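Local coordinates for protein endonuclease MutS2 (PDB 4OD6) that probably senses stalled or collided ribosomes and splits them by ATP hydrolysis, and carries an Smr nuclease domain, the piece crystallised here, at residues E26-A31 with R56-Y61; E34-K39 with D65-S70; H72-N77 with H81-V86. All coordinates share one frame; numbering follows the deposited sequence.

Contact 1 of 3, residues E26-A31 with R56-Y61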
ATOM      1  N   GLU A  26      -4.372   1.096  -9.477  1.00  6.15           N
ATOM      2  CA  GLU A  26      -5.043  -0.113  -9.952  1.00  7.86           C
ATOM      3  C   GLU A  26      -4.459  -1.387  -9.297  1.00  6.18           C
ATOM      4  O   GLU A  26      -5.169  -2.289  -8.870  1.00  5.87           O
ATOM      5  CB  GLU A  26      -4.871  -0.232 -11.472  1.00 11.20           C
ATOM      6  CG  GLU A  26      -5.435  -1.516 -12.062  1.00 15.56           C
ATOM      7  CD  GLU A  26      -5.004  -1.766 -13.483  1.00 21.46           C
ATOM      8  OE1 GLU A  26      -4.394  -0.889 -14.125  1.00 24.86           O
ATOM      9  OE2 GLU A  26      -5.245  -2.880 -13.930  1.00 23.17           O
ATOM     10  N   GLU A  27      -3.147  -1.460  -9.231  1.00  6.07           N
ATOM     11  CA  GLU A  27      -2.478  -2.590  -8.602  1.00  5.71           C
ATOM     12  C   GLU A  27      -2.775  -2.672  -7.108  1.00  5.26           C
ATOM     13  O   GLU A  27      -3.009  -3.728  -6.589  1.00  5.17           O
ATOM     14  CB  GLU A  27      -0.976  -2.553  -8.862  1.00  5.96           C
ATOM     15  CG  GLU A  27      -0.583  -2.759 -10.324  1.00 11.40           C
ATOM     16  CD  GLU A  27      -1.157  -4.015 -10.952  1.00 14.87           C
ATOM     17  OE1 GLU A  27      -0.999  -5.039 -10.311  1.00 15.11           O
ATOM     18  OE2 GLU A  27      -1.744  -3.885 -12.032  1.00 17.81           O
ATOM     19  N   LEU A  28      -2.754  -1.524  -6.449  1.00  5.19           N
ATOM     20  CA  LEU A  28      -3.028  -1.497  -5.024  1.00  4.61           C
ATOM     21  C   LEU A  28      -4.460  -1.962  -4.736  1.00  4.36           C
ATOM     22  O   LEU A  28      -4.690  -2.759  -3.846  1.00  4.36           O
ATOM     23  CB  LEU A  28      -2.778  -0.094  -4.462  1.00  5.03           C
ATOM     24  CG  LEU A  28      -3.092   0.098  -2.978  1.00  5.20           C
ATOM     25  CD1 LEU A  28      -2.313  -0.889  -2.118  1.00  6.55           C
ATOM     26  CD2 LEU A  28      -2.788   1.531  -2.553  1.00  7.09           C
ATOM     27  N   ARG A  29      -5.403  -1.483  -5.526  1.00  4.73           N
ATOM     28  CA  ARG A  29      -6.802  -1.849  -5.346  1.00  5.48           C
ATOM     29  C   ARG A  29      -6.983  -3.363  -5.528  1.00  4.31           C
ATOM     30  O   ARG A  29      -7.665  -3.986  -4.747  1.00  5.33           O
ATOM     31  CB  ARG A  29      -7.654  -1.051  -6.341  1.00  6.04           C
ATOM     32  CG  ARG A  29      -9.121  -1.391  -6.315  1.00  7.05           C
ATOM     33  CD  ARG A  29      -9.857  -0.434  -7.221  1.00  9.75           C
ATOM     34  NE  ARG A  29     -11.276  -0.655  -7.200  1.00 12.70           N
ATOM     35  CZ  ARG A  29     -12.045  -0.449  -6.164  1.00 17.34           C
ATOM     36  NH1 ARG A  29     -11.557   0.090  -5.049  1.00 17.99           N
ATOM     37  NH2 ARG A  29     -13.337  -0.683  -6.282  1.00 21.00           N
ATOM     38  N   ALA A  30      -6.360  -3.946  -6.555  1.00  4.79           N
ATOM     39  CA  ALA A  30      -6.417  -5.401  -6.795  1.00  5.35           C
ATOM     40  C   ALA A  30      -5.771  -6.179  -5.668  1.00  4.51           C
ATOM     41  O   ALA A  30      -6.260  -7.181  -5.248  1.00  5.00           O
ATOM     42  CB  ALA A  30      -5.736  -5.725  -8.131  1.00  6.58           C
ATOM     43  N   ALA A  31      -4.635  -5.696  -5.188  1.00  4.30           N
ATOM     44  CA  ALA A  31      -3.918  -6.377  -4.114  1.00  4.51           C
ATOM     45  C   ALA A  31      -4.717  -6.391  -2.849  1.00  4.24           C
ATOM     46  O   ALA A  31      -4.696  -7.359  -2.123  1.00  4.77           O
ATOM     47  CB  ALA A  31      -2.547  -5.760  -3.889  1.00  5.31           C
ATOM     48  N   ARG A  56       1.567  10.040  -1.744  1.00  8.15           N
ATOM     49  CA  ARG A  56       0.420  10.925  -1.497  1.00  8.27           C
ATOM     50  C   ARG A  56      -0.799  10.436  -2.232  1.00  8.37           C
ATOM     51  O   ARG A  56      -1.860  10.454  -1.699  1.00  9.20           O
ATOM     52  CB  ARG A  56       0.745  12.354  -1.877  1.00  9.38           C
ATOM     53  CG  ARG A  56       1.642  13.036  -0.870  1.00 11.45           C
ATOM     54  CD  ARG A  56       1.817  14.501  -1.189  1.00 14.74           C
ATOM     55  NE  ARG A  56       2.396  14.691  -2.501  1.00 18.27           N
ATOM     56  CZ  ARG A  56       3.704  14.792  -2.710  1.00 19.50           C
ATOM     57  NH1 ARG A  56       4.530  14.692  -1.707  1.00 21.36           N
ATOM     58  NH2 ARG A  56       4.159  14.933  -3.927  1.00 18.96           N
ATOM     59  N   THR A  57      -0.647  10.061  -3.476  1.00  8.09           N
ATOM     60  CA  THR A  57      -1.802   9.591  -4.246  1.00  9.14           C
ATOM     61  C   THR A  57      -2.374   8.240  -3.741  1.00  7.70           C
ATOM     62  O   THR A  57      -3.563   8.030  -3.670  1.00  8.15           O
ATOM     63  CB  THR A  57      -1.524   9.506  -5.750  1.00 11.87           C
ATOM     64  OG1 THR A  57      -0.459   8.604  -5.988  1.00 12.92           O
ATOM     65  CG2 THR A  57      -1.153  10.830  -6.295  1.00 13.15           C
ATOM     66  N   LEU A  58      -1.484   7.312  -3.439  1.00  7.16           N
ATOM     67  CA  LEU A  58      -1.896   6.008  -2.905  1.00  7.27           C
ATOM     68  C   LEU A  58      -2.531   6.329  -1.474  1.00  7.41           C
ATOM     69  O   LEU A  58      -3.530   5.714  -1.190  1.00  7.64           O
ATOM     70  CB  LEU A  58      -0.738   5.055  -2.726  1.00  6.74           C
ATOM     71  CG  LEU A  58      -0.156   4.693  -4.091  1.00  6.42           C
ATOM     72  CD1 LEU A  58       1.163   3.928  -3.943  1.00  6.80           C
ATOM     73  CD2 LEU A  58      -1.139   3.905  -4.920  1.00  7.61           C
ATOM     74  N   ARG A  59      -2.051   7.198  -0.545  0.60  8.01           N
ATOM     75  CA  ARG A  59      -2.691   7.454   0.727  0.60  8.60           C
ATOM     76  C   ARG A  59      -4.048   8.043   0.493  0.60  8.92           C
ATOM     77  O   ARG A  59      -5.003   7.806   1.178  0.60  9.28           O
ATOM     78  CB  ARG A  59      -1.835   8.363   1.572  0.60  9.95           C
ATOM     79  CG  ARG A  59      -0.569   7.703   2.107  0.60 11.74           C
ATOM     80  CD  ARG A  59       0.345   8.704   2.759  0.60 13.25           C
ATOM     81  NE  ARG A  59      -0.355   9.465   3.767  0.60 15.36           N
ATOM     82  CZ  ARG A  59      -0.471   9.093   5.023  0.60 16.70           C
ATOM     83  NH1 ARG A  59       0.075   7.957   5.432  0.60 17.36           N
ATOM     84  NH2 ARG A  59      -1.162   9.850   5.856  0.60 17.54           N
ATOM     85  N   ASP A  60      -4.115   8.898  -0.525  1.00  9.63           N
ATOM     86  CA  ASP A  60      -5.389   9.537  -0.856  1.00 11.23           C
ATOM     87  C   ASP A  60      -6.431   8.510  -1.288  1.00  9.41           C
ATOM     88  O   ASP A  60      -7.595   8.585  -0.893  1.00 11.02           O
ATOM     89  CB  ASP A  60      -5.192  10.571  -1.968  1.00 14.72           C
ATOM     90  CG  ASP A  60      -6.498  11.189  -2.429  1.00 21.89           C
ATOM     91  OD1 ASP A  60      -7.015  12.078  -1.726  1.00 21.07           O
ATOM     92  OD2 ASP A  60      -7.006  10.785  -3.496  1.00 26.55           O
ATOM     93  N   TYR A  61      -6.004   7.542  -2.092  1.00  8.20           N
ATOM     94  CA  TYR A  61      -6.886   6.461  -2.510  1.00  7.88           C
ATOM     95  C   TYR A  61      -7.289   5.586  -1.318  1.00  7.91           C
ATOM     96  O   TYR A  61      -8.440   5.173  -1.201  1.00  8.42           O
ATOM     97  CB  TYR A  61      -6.214   5.603  -3.603  1.00  7.99           C
ATOM     98  CG  TYR A  61      -6.877   4.252  -3.798  1.00  7.81           C
ATOM     99  CD1 TYR A  61      -7.986   4.113  -4.615  1.00  8.68           C
ATOM    100  CD2 TYR A  61      -6.432   3.140  -3.099  1.00  8.35           C
ATOM    101  CE1 TYR A  61      -8.610   2.891  -4.766  1.00  8.26           C
ATOM    102  CE2 TYR A  61      -7.047   1.915  -3.243  1.00  7.87           C
ATOM    103  CZ  TYR A  61      -8.136   1.796  -4.076  1.00  8.40           C
ATOM    104  OH  TYR A  61      -8.753   0.578  -4.221  1.00 10.05           O
TER

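Contact 2 of 3, residues E34-K39 with D65-S70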
ATOM      1  N   GLU A  34      -7.613  -8.804  -3.113  1.00  5.02           N
ATOM      2  CA  GLU A  34      -7.098 -10.152  -2.984  1.00  5.23           C
ATOM      3  C   GLU A  34      -6.834 -10.477  -1.531  1.00  5.20           C
ATOM      4  O   GLU A  34      -7.233 -11.514  -1.054  1.00  5.48           O
ATOM      5  CB  GLU A  34      -5.815 -10.321  -3.812  1.00  6.02           C
ATOM      6  CG  GLU A  34      -5.107 -11.663  -3.648  1.00  8.28           C
ATOM      7  CD  GLU A  34      -3.712 -11.656  -4.247  1.00 10.55           C
ATOM      8  OE1 GLU A  34      -2.807 -11.161  -3.603  1.00 13.27           O
ATOM      9  OE2 GLU A  34      -3.555 -12.146  -5.349  1.00  9.52           O
ATOM     10  N   ALA A  35      -6.184  -9.557  -0.820  1.00  5.59           N
ATOM     11  CA  ALA A  35      -5.870  -9.754   0.588  1.00  6.15           C
ATOM     12  C   ALA A  35      -7.147  -9.936   1.442  1.00  6.08           C
ATOM     13  O   ALA A  35      -7.163 -10.768   2.338  1.00  7.47           O
ATOM     14  CB  ALA A  35      -5.026  -8.608   1.129  1.00  6.94           C
ATOM     15  N   ARG A  36      -8.180  -9.157   1.150  1.00  6.72           N
ATOM     16  CA  ARG A  36      -9.439  -9.254   1.867  1.00  7.39           C
ATOM     17  C   ARG A  36     -10.017 -10.654   1.626  1.00  7.44           C
ATOM     18  O   ARG A  36     -10.429 -11.313   2.560  1.00  8.79           O
ATOM     19  CB  ARG A  36     -10.423  -8.181   1.391  1.00  8.66           C
ATOM     20  CG  ARG A  36     -11.813  -8.144   2.058  1.00 10.93           C
ATOM     21  CD  ARG A  36     -11.770  -7.261   3.287  1.00 10.10           C
ATOM     22  NE  ARG A  36     -12.907  -7.431   4.203  1.00  9.88           N
ATOM     23  CZ  ARG A  36     -14.024  -6.714   4.172  1.00 10.51           C
ATOM     24  NH1 ARG A  36     -14.243  -5.829   3.239  1.00 10.25           N
ATOM     25  NH2 ARG A  36     -14.958  -6.960   5.073  1.00 12.19           N
ATOM     26  N   ALA A  37     -10.033 -11.117   0.391  1.00  7.21           N
ATOM     27  CA  ALA A  37     -10.600 -12.431   0.073  1.00  7.60           C
ATOM     28  C   ALA A  37      -9.833 -13.584   0.725  1.00  8.43           C
ATOM     29  O   ALA A  37     -10.432 -14.562   1.129  1.00  9.99           O
ATOM     30  CB  ALA A  37     -10.719 -12.621  -1.429  1.00  9.10           C
ATOM     31  N   LEU A  38      -8.518 -13.475   0.785  1.00  8.41           N
ATOM     32  CA  LEU A  38      -7.669 -14.505   1.381  1.00  8.93           C
ATOM     33  C   LEU A  38      -7.445 -14.296   2.883  1.00  9.49           C
ATOM     34  O   LEU A  38      -6.739 -15.079   3.490  1.00  9.93           O
ATOM     35  CB  LEU A  38      -6.337 -14.546   0.620  1.00  9.53           C
ATOM     36  CG  LEU A  38      -6.414 -14.758  -0.904  1.00 11.19           C
ATOM     37  CD1 LEU A  38      -4.999 -14.829  -1.456  1.00 12.55           C
ATOM     38  CD2 LEU A  38      -7.153 -16.052  -1.229  1.00 12.58           C
ATOM     39  N   LYS A  39      -8.093 -13.293   3.480  1.00  9.48           N
ATOM     40  CA  LYS A  39      -8.018 -13.024   4.910  1.00 10.75           C
ATOM     41  C   LYS A  39      -6.462 -12.748   5.243  1.00  9.62           C
ATOM     42  O   LYS A  39      -5.959 -13.301   6.229  1.00 11.27           O
ATOM     43  CB  LYS A  39      -8.655 -14.117   5.745  1.00 14.36           C
ATOM     44  CG  LYS A  39     -10.144 -14.148   5.465  1.00 19.05           C
ATOM     45  CD  LYS A  39     -10.848 -15.190   6.317  1.00 23.53           C
ATOM     46  CE  LYS A  39     -12.381 -15.187   6.158  1.00 27.77           C
ATOM     47  NZ  LYS A  39     -12.814 -15.483   4.783  1.00 30.45           N
ATOM     48  N   ASP A  65     -10.902   3.260   0.248  1.00  8.29           N
ATOM     49  CA  ASP A  65     -10.954   1.912  -0.258  1.00  7.66           C
ATOM     50  C   ASP A  65     -11.911   1.104   0.757  1.00  6.75           C
ATOM     51  O   ASP A  65     -11.614   1.075   1.954  1.00  7.47           O
ATOM     52  CB  ASP A  65      -9.576   1.271  -0.379  1.00  7.60           C
ATOM     53  CG  ASP A  65      -9.619  -0.219  -0.830  1.00  8.03           C
ATOM     54  OD1 ASP A  65     -10.222  -1.037  -0.168  1.00  8.12           O
ATOM     55  OD2 ASP A  65      -8.993  -0.537  -1.858  1.00  8.91           O
ATOM     56  N   LYS A  66     -12.928   0.390   0.297  1.00  6.79           N
ATOM     57  CA  LYS A  66     -13.915  -0.255   1.194  1.00  7.77           C
ATOM     58  C   LYS A  66     -13.347  -1.350   2.105  1.00  6.97           C
ATOM     59  O   LYS A  66     -13.976  -1.811   3.035  1.00  9.15           O
ATOM     60  CB  LYS A  66     -15.070  -0.847   0.370  1.00  8.32           C
ATOM     61  CG  LYS A  66     -14.679  -2.030  -0.492  1.00  7.61           C
ATOM     62  CD  LYS A  66     -15.818  -2.520  -1.374  1.00  9.28           C
ATOM     63  CE  LYS A  66     -15.595  -3.947  -1.837  1.00 10.22           C
ATOM     64  NZ  LYS A  66     -15.461  -4.888  -0.692  1.00 12.26           N
ATOM     65  N   ASN A  67     -12.182  -1.831   1.725  1.00  7.04           N
ATOM     66  CA  ASN A  67     -11.546  -3.031   2.283  1.00  6.36           C
ATOM     67  C   ASN A  67     -10.484  -2.723   3.338  1.00  6.21           C
ATOM     68  O   ASN A  67      -9.937  -3.628   3.967  1.00  6.58           O
ATOM     69  CB  ASN A  67     -10.897  -3.859   1.170  1.00  6.12           C
ATOM     70  CG  ASN A  67     -11.913  -4.555   0.289  1.00  6.23           C
ATOM     71  OD1 ASN A  67     -12.934  -5.046   0.765  1.00  7.36           O
ATOM     72  ND2 ASN A  67     -11.634  -4.600  -1.007  1.00  6.20           N
ATOM     73  N   VAL A  68     -10.190  -1.442   3.514  1.00  6.55           N
ATOM     74  CA  VAL A  68      -9.093  -1.008   4.363  1.00  6.68           C
ATOM     75  C   VAL A  68      -9.565  -0.615   5.753  1.00  6.86           C
ATOM     76  O   VAL A  68     -10.499   0.170   5.885  1.00  8.68           O
ATOM     77  CB  VAL A  68      -8.373   0.167   3.702  1.00  7.46           C
ATOM     78  CG1 VAL A  68      -7.368   0.804   4.636  1.00  8.60           C
ATOM     79  CG2 VAL A  68      -7.686  -0.292   2.415  1.00  8.44           C
ATOM     80  N   GLU A  69      -8.913  -1.186   6.751  1.00  7.27           N
ATOM     81  CA  GLU A  69      -9.167  -0.808   8.128  1.00  7.92           C
ATOM     82  C   GLU A  69      -8.381   0.419   8.515  1.00  7.92           C
ATOM     83  O   GLU A  69      -8.900   1.323   9.098  1.00 10.32           O
ATOM     84  CB  GLU A  69      -8.850  -1.973   9.063  1.00 11.10           C
ATOM     85  CG  GLU A  69      -9.225  -1.778  10.525  1.00 17.08           C
ATOM     86  CD  GLU A  69      -9.247  -3.087  11.313  1.00 23.93           C
ATOM     87  OE1 GLU A  69      -9.511  -4.145  10.749  1.00 26.13           O
ATOM     88  OE2 GLU A  69      -9.026  -3.048  12.521  1.00 27.19           O
ATOM     89  N   SER A  70      -7.102   0.423   8.204  1.00  8.08           N
ATOM     90  CA  SER A  70      -6.241   1.573   8.481  1.00  8.45           C
ATOM     91  C   SER A  70      -4.968   1.466   7.659  1.00  8.08           C
ATOM     92  O   SER A  70      -4.716   0.467   7.072  1.00  7.10           O
ATOM     93  CB  SER A  70      -5.923   1.673   9.976  1.00 10.14           C
ATOM     94  OG  SER A  70      -5.173   0.582  10.390  1.00 11.31           O
TER

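Contact 3 of 3, residues H72-N77 with H81-V86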
ATOM      1  N   HIS A  72      -0.697   3.396   7.465  1.00 10.31           N
ATOM      2  CA  HIS A  72       0.301   4.278   8.033  1.00 12.01           C
ATOM      3  C   HIS A  72       1.669   3.991   7.437  1.00 11.14           C
ATOM      4  O   HIS A  72       1.877   2.991   6.813  1.00  9.81           O
ATOM      5  CB  HIS A  72       0.363   4.136   9.550  1.00 14.41           C
ATOM      6  CG  HIS A  72       0.564   2.743  10.015  1.00 16.87           C
ATOM      7  ND1 HIS A  72       1.789   2.111  10.022  1.00 17.42           N
ATOM      8  CD2 HIS A  72      -0.326   1.836  10.462  1.00 17.92           C
ATOM      9  CE1 HIS A  72       1.637   0.886  10.475  1.00 19.09           C
ATOM     10  NE2 HIS A  72       0.363   0.694  10.749  1.00 18.97           N
ATOM     11  N   ASP A  73       2.598   4.890   7.695  1.00 13.36           N
ATOM     12  CA  ASP A  73       3.986   4.732   7.285  1.00 16.02           C
ATOM     13  C   ASP A  73       4.567   3.533   7.967  1.00 15.24           C
ATOM     14  O   ASP A  73       4.210   3.188   9.053  1.00 16.75           O
ATOM     15  CB  ASP A  73       4.828   5.924   7.748  1.00 19.32           C
ATOM     16  CG  ASP A  73       4.423   7.210   7.134  1.00 23.46           C
ATOM     17  OD1 ASP A  73       4.034   7.239   6.019  1.00 23.97           O
ATOM     18  OD2 ASP A  73       4.555   8.261   7.793  1.00 27.04           O
ATOM     19  N   ALA A  74       5.502   2.898   7.297  1.00 15.07           N
ATOM     20  CA  ALA A  74       6.309   1.904   7.928  1.00 16.70           C
ATOM     21  C   ALA A  74       7.221   2.558   8.958  1.00 20.65           C
ATOM     22  O   ALA A  74       7.476   3.701   8.896  1.00 20.53           O
ATOM     23  CB  ALA A  74       7.137   1.149   6.911  1.00 15.53           C
ATOM     24  N   GLU A  75       7.727   1.708   9.827  1.00 25.55           N
ATOM     25  CA  GLU A  75       8.714   2.066  10.842  1.00 29.86           C
ATOM     26  C   GLU A  75       9.976   2.440  10.116  1.00 28.72           C
ATOM     27  O   GLU A  75      10.186   2.064   8.985  1.00 26.63           O
ATOM     28  CB  GLU A  75       8.988   0.888  11.762  1.00 35.16           C
ATOM     29  CG  GLU A  75       7.774   0.466  12.570  1.00 39.85           C
ATOM     30  CD  GLU A  75       7.366   1.499  13.604  1.00 43.89           C
ATOM     31  OE1 GLU A  75       6.477   1.224  14.434  1.00 45.13           O
ATOM     32  OE2 GLU A  75       7.952   2.586  13.592  1.00 45.49           O
ATOM     33  N   ALA A  76      10.817   3.171  10.812  1.00 31.09           N
ATOM     34  CA  ALA A  76      12.003   3.737  10.221  1.00 34.31           C
ATOM     35  C   ALA A  76      12.912   2.691   9.714  1.00 36.00           C
ATOM     36  O   ALA A  76      13.508   2.893   8.706  1.00 36.78           O
ATOM     37  CB  ALA A  76      12.740   4.623  11.214  1.00 35.60           C
ATOM     38  N   ASN A  77      12.996   1.588  10.437  1.00 37.28           N
ATOM     39  CA  ASN A  77      13.873   0.474  10.114  1.00 38.76           C
ATOM     40  C   ASN A  77      13.350  -0.378   8.971  1.00 35.32           C
ATOM     41  O   ASN A  77      14.008  -1.269   8.531  1.00 35.76           O
ATOM     42  CB  ASN A  77      14.057  -0.406  11.349  1.00 42.75           C
ATOM     43  CG  ASN A  77      12.740  -0.833  11.915  1.00 45.43           C
ATOM     44  OD1 ASN A  77      11.920  -0.003  12.254  1.00 45.50           O
ATOM     45  ND2 ASN A  77      12.505  -2.132  11.955  1.00 46.93           N
ATOM     46  N   HIS A  81       8.862   6.238   5.073  1.00 19.48           N
ATOM     47  CA  HIS A  81       7.914   6.940   4.238  1.00 20.25           C
ATOM     48  C   HIS A  81       7.849   6.342   2.851  1.00 17.60           C
ATOM     49  O   HIS A  81       7.014   6.710   2.131  1.00 18.20           O
ATOM     50  CB  HIS A  81       8.251   8.455   4.120  1.00 22.28           C
ATOM     51  CG  HIS A  81       7.766   9.263   5.273  1.00 22.90           C
ATOM     52  ND1 HIS A  81       7.352  10.566   5.149  1.00 23.67           N
ATOM     53  CD2 HIS A  81       7.631   8.951   6.578  1.00 22.91           C
ATOM     54  CE1 HIS A  81       6.964  11.020   6.325  1.00 24.64           C
ATOM     55  NE2 HIS A  81       7.128  10.062   7.210  1.00 23.54           N
ATOM     56  N   GLY A  82       8.774   5.483   2.477  1.00 12.88           N
ATOM     57  CA  GLY A  82       8.745   4.848   1.181  1.00 11.20           C
ATOM     58  C   GLY A  82       7.885   3.585   1.134  1.00  8.24           C
ATOM     59  O   GLY A  82       7.727   2.994   0.121  1.00  7.63           O
ATOM     60  N   VAL A  83       7.366   3.215   2.287  1.00  7.72           N
ATOM     61  CA  VAL A  83       6.490   2.063   2.394  1.00  7.22           C
ATOM     62  C   VAL A  83       5.253   2.446   3.197  1.00  7.38           C
ATOM     63  O   VAL A  83       5.326   3.045   4.263  1.00  9.54           O
ATOM     64  CB  VAL A  83       7.204   0.887   3.069  1.00  8.26           C
ATOM     65  CG1 VAL A  83       6.275  -0.315   3.206  1.00  9.13           C
ATOM     66  CG2 VAL A  83       8.502   0.541   2.341  1.00  8.35           C
ATOM     67  N   THR A  84       4.108   2.069   2.681  1.00  6.78           N
ATOM     68  CA  THR A  84       2.842   2.253   3.394  1.00  7.16           C
ATOM     69  C   THR A  84       2.319   0.883   3.848  1.00  6.96           C
ATOM     70  O   THR A  84       2.205  -0.025   3.082  1.00  7.49           O
ATOM     71  CB  THR A  84       1.744   2.962   2.529  1.00  8.01           C
ATOM     72  OG1 THR A  84       2.145   4.302   2.245  1.00  9.90           O
ATOM     73  CG2 THR A  84       0.431   3.032   3.244  1.00  7.71           C
ATOM     74  N   ILE A  85       2.012   0.772   5.118  1.00  6.73           N
ATOM     75  CA  ILE A  85       1.422  -0.427   5.700  1.00  7.45           C
ATOM     76  C   ILE A  85      -0.075  -0.307   5.601  1.00  7.17           C
ATOM     77  O   ILE A  85      -0.643   0.707   6.019  1.00  8.14           O
ATOM     78  CB  ILE A  85       1.798  -0.567   7.202  1.00  9.52           C
ATOM     79  CG1 ILE A  85       3.326  -0.512   7.395  1.00 11.12           C
ATOM     80  CG2 ILE A  85       1.272  -1.847   7.810  1.00 10.10           C
ATOM     81  CD1 ILE A  85       4.059  -1.585   6.650  1.00 11.67           C
ATOM     82  N   VAL A  86      -0.702  -1.325   5.047  1.00  6.54           N
ATOM     83  CA  VAL A  86      -2.144  -1.346   4.912  1.00  6.04           C
ATOM     84  C   VAL A  86      -2.691  -2.495   5.766  1.00  5.70           C
ATOM     85  O   VAL A  86      -2.382  -3.656   5.555  1.00  6.14           O
ATOM     86  CB  VAL A  86      -2.570  -1.508   3.434  1.00  6.19           C
ATOM     87  CG1 VAL A  86      -4.088  -1.543   3.331  1.00  6.95           C
ATOM     88  CG2 VAL A  86      -2.001  -0.362   2.572  1.00  7.21           C
TER
HETATM   89  O   HOH W   1       1.938   6.249   4.271  0.60 30.12           O

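Contact 1 of 3, residues E26-A31 with R56-Y61
Leu28 turns its CG anti to the backbone N (chi1 177°), and Tyr61 does nearly the same (chi1 163°). Between them these two torsions carry an isobutyl group and an aromatic ring into the space between helix 26-31 and helix 56-61. One methyl does most of the apolar work: Leu28 CD2 lies 3.7 Å from Leu58 CD2 and 4.0 Å from Tyr61 CD2. The two leucines meet at a slant, CD2 against CD2, while Leu28 and Tyr61 slip past one another in opposite directions. Leu58 also brings its stem into play, with CB 4.1 Å from Leu28 CD2. The backbones stay well apart, with the side chains filling the gap: CA of Leu28 is 7.9 Å from CA of Leu58, and the segment axes come no closer than 10.9 Å, crossing at -41°. These are the two helices of the beta-alpha-beta-alpha-beta-beta Smr domain, laid side by side over the same face of its mixed sheet. Leu28 reaches on to Leu14 of the first strand, and Leu58 packs on Ala24 and Val25 nearer the start of helix 21-38 and also on Leu16, so both leucines sit buried. At Arg29 and Tyr61 the contact becomes polar. Arg29 holds its chain extended, and its guanidinium stands almost perpendicular to the Tyr61 ring, with the phenol oxygen at the guanidinium edge. Arg29 NH1 donates to Tyr61 OH over 3.0 Å, but that oxygen is modelled too close to the aliphatic part of the same arginine, and the details of this bond are doubtful. Tyr61 OH has a second, weak hydrogen bond to Asp65 OD2, and the Asp65 side chain also touches Arg29.

Contact 2 of 3, residues E34-K39 with D65-S70
Arg36 comes off helix 34-38 and meets the amide of Asn67 obliquely, with the guanidinium and amide planes 71° apart. The arginine chain leaves CB and then bends sharply at its second torsion (chi2 89°), folding back so that CG and CD run beside the amide before NH1 arrives at its oxygen; Arg36 CG itself is 3.5 Å from Asn67 OD1. The resulting hydrogen bond, Arg36 NH1 to Asn67 OD1 at 2.9 Å, lies in the carbonyl plane on a lone pair, and OD1 in turn sits at the edge of the guanidinium, close to its plane. At 155° on the N-H side the bond is reasonably straight. Lys66 approaches the same oxygen from its own side of the turn: Lys66 NZ reaches Asn67 OD1 at 2.9 Å, tilted out of the amide plane.

The turn around it helps to fix the asparagine backbone. Asp65 OD1 accepts from the backbone N of Asn67 at 2.8 Å, forming an Asx turn, and Asp65 to Val68 make a type I beta turn that leads into strand 68-73. Behind the polar group, Arg36 leans on Val88, and Asn67 packs on Ile32 while its backbone pairs with Lys89, so the last turns of helix 21-38 are joined here to the start of the edge strand.

Arg36 NH1 and Lys66 NZ are only 4.2 Å apart, two like charges brought together by a shared acceptor. Two cationic donors on one amide oxygen fix which end of the amide is oxygen, and they would probably polarise the C=O; the shared oxygen lies between the two cationic groups and may ease their repulsion.

Contact 3 of 3, residues H72-N77 with H81-V86
His72 and Ile85 make the tight part of this contact. A chi1 of 54° sets His72 CG between its backbone N and carbonyl carbon, which brings the imidazole across the isoleucine, with Ile85 CB over the His72 ring face 4.0 Å from the centroid, a CH-pi contact. His72 ND1 donates to Asp73 O at 2.8 Å, nearly straight at the N-H but coming from above the carbonyl plane. Beneath the ring the backbones are laced together, Ile85 N to His72 O at 2.8 Å and His72 N to Ile85 O at 3.1 Å, and a further bond from Ala74 N to Val83 O at 3.0 Å. This is an antiparallel beta hairpin joining the edge strand 68-73 to strand 83-88; Ala74 CB rests on Val83 and on Ile85 CD1 just past the end of strand 68-73.

At the non-hydrogen-bonded pair Asp73 and Thr84 the packing is looser: the side chains diverge and a water bridges them, donating a hydrogen bond to Asp73 OD1 (2.9 Å) and hydrogen-bonded to Thr84 OG1 (2.8 Å). Buried Thr84 OG1 is also hydrogen-bonded to His47 NE2, of the HGxG motif that marks Smr domains, and Asp73 forms a salt bridge with Arg55. On the solvent side, the partly exposed Asp73 carboxylate leans over one face of the exposed His81 ring, the planes 32° apart; Asp73 OD2 is near His81 NE2, but the angle is too poor for a hydrogen bond.

Going from the N terminus, helix 21-38 is used twice. Contact 1 closes a loop that runs through strand 43-46 and returns on helix 53-62. Contact 2 starts within that loop, on the last turns of the same helix, and ends beyond it at the head of strand 68-73, so the two cross rather than nest; they adjoin where Arg29 lies near Asp65. Contact 3 follows both in series and closes the hairpin of strands 68-73 and 83-88, whose connection runs through residues 74-82. Val68 against Val86 connects it with contact 2, and Arg59 beside Asp73 with contact 1. Helix to helix, helix to edge strand, and edge strand to its neighbour are thus tied in turn.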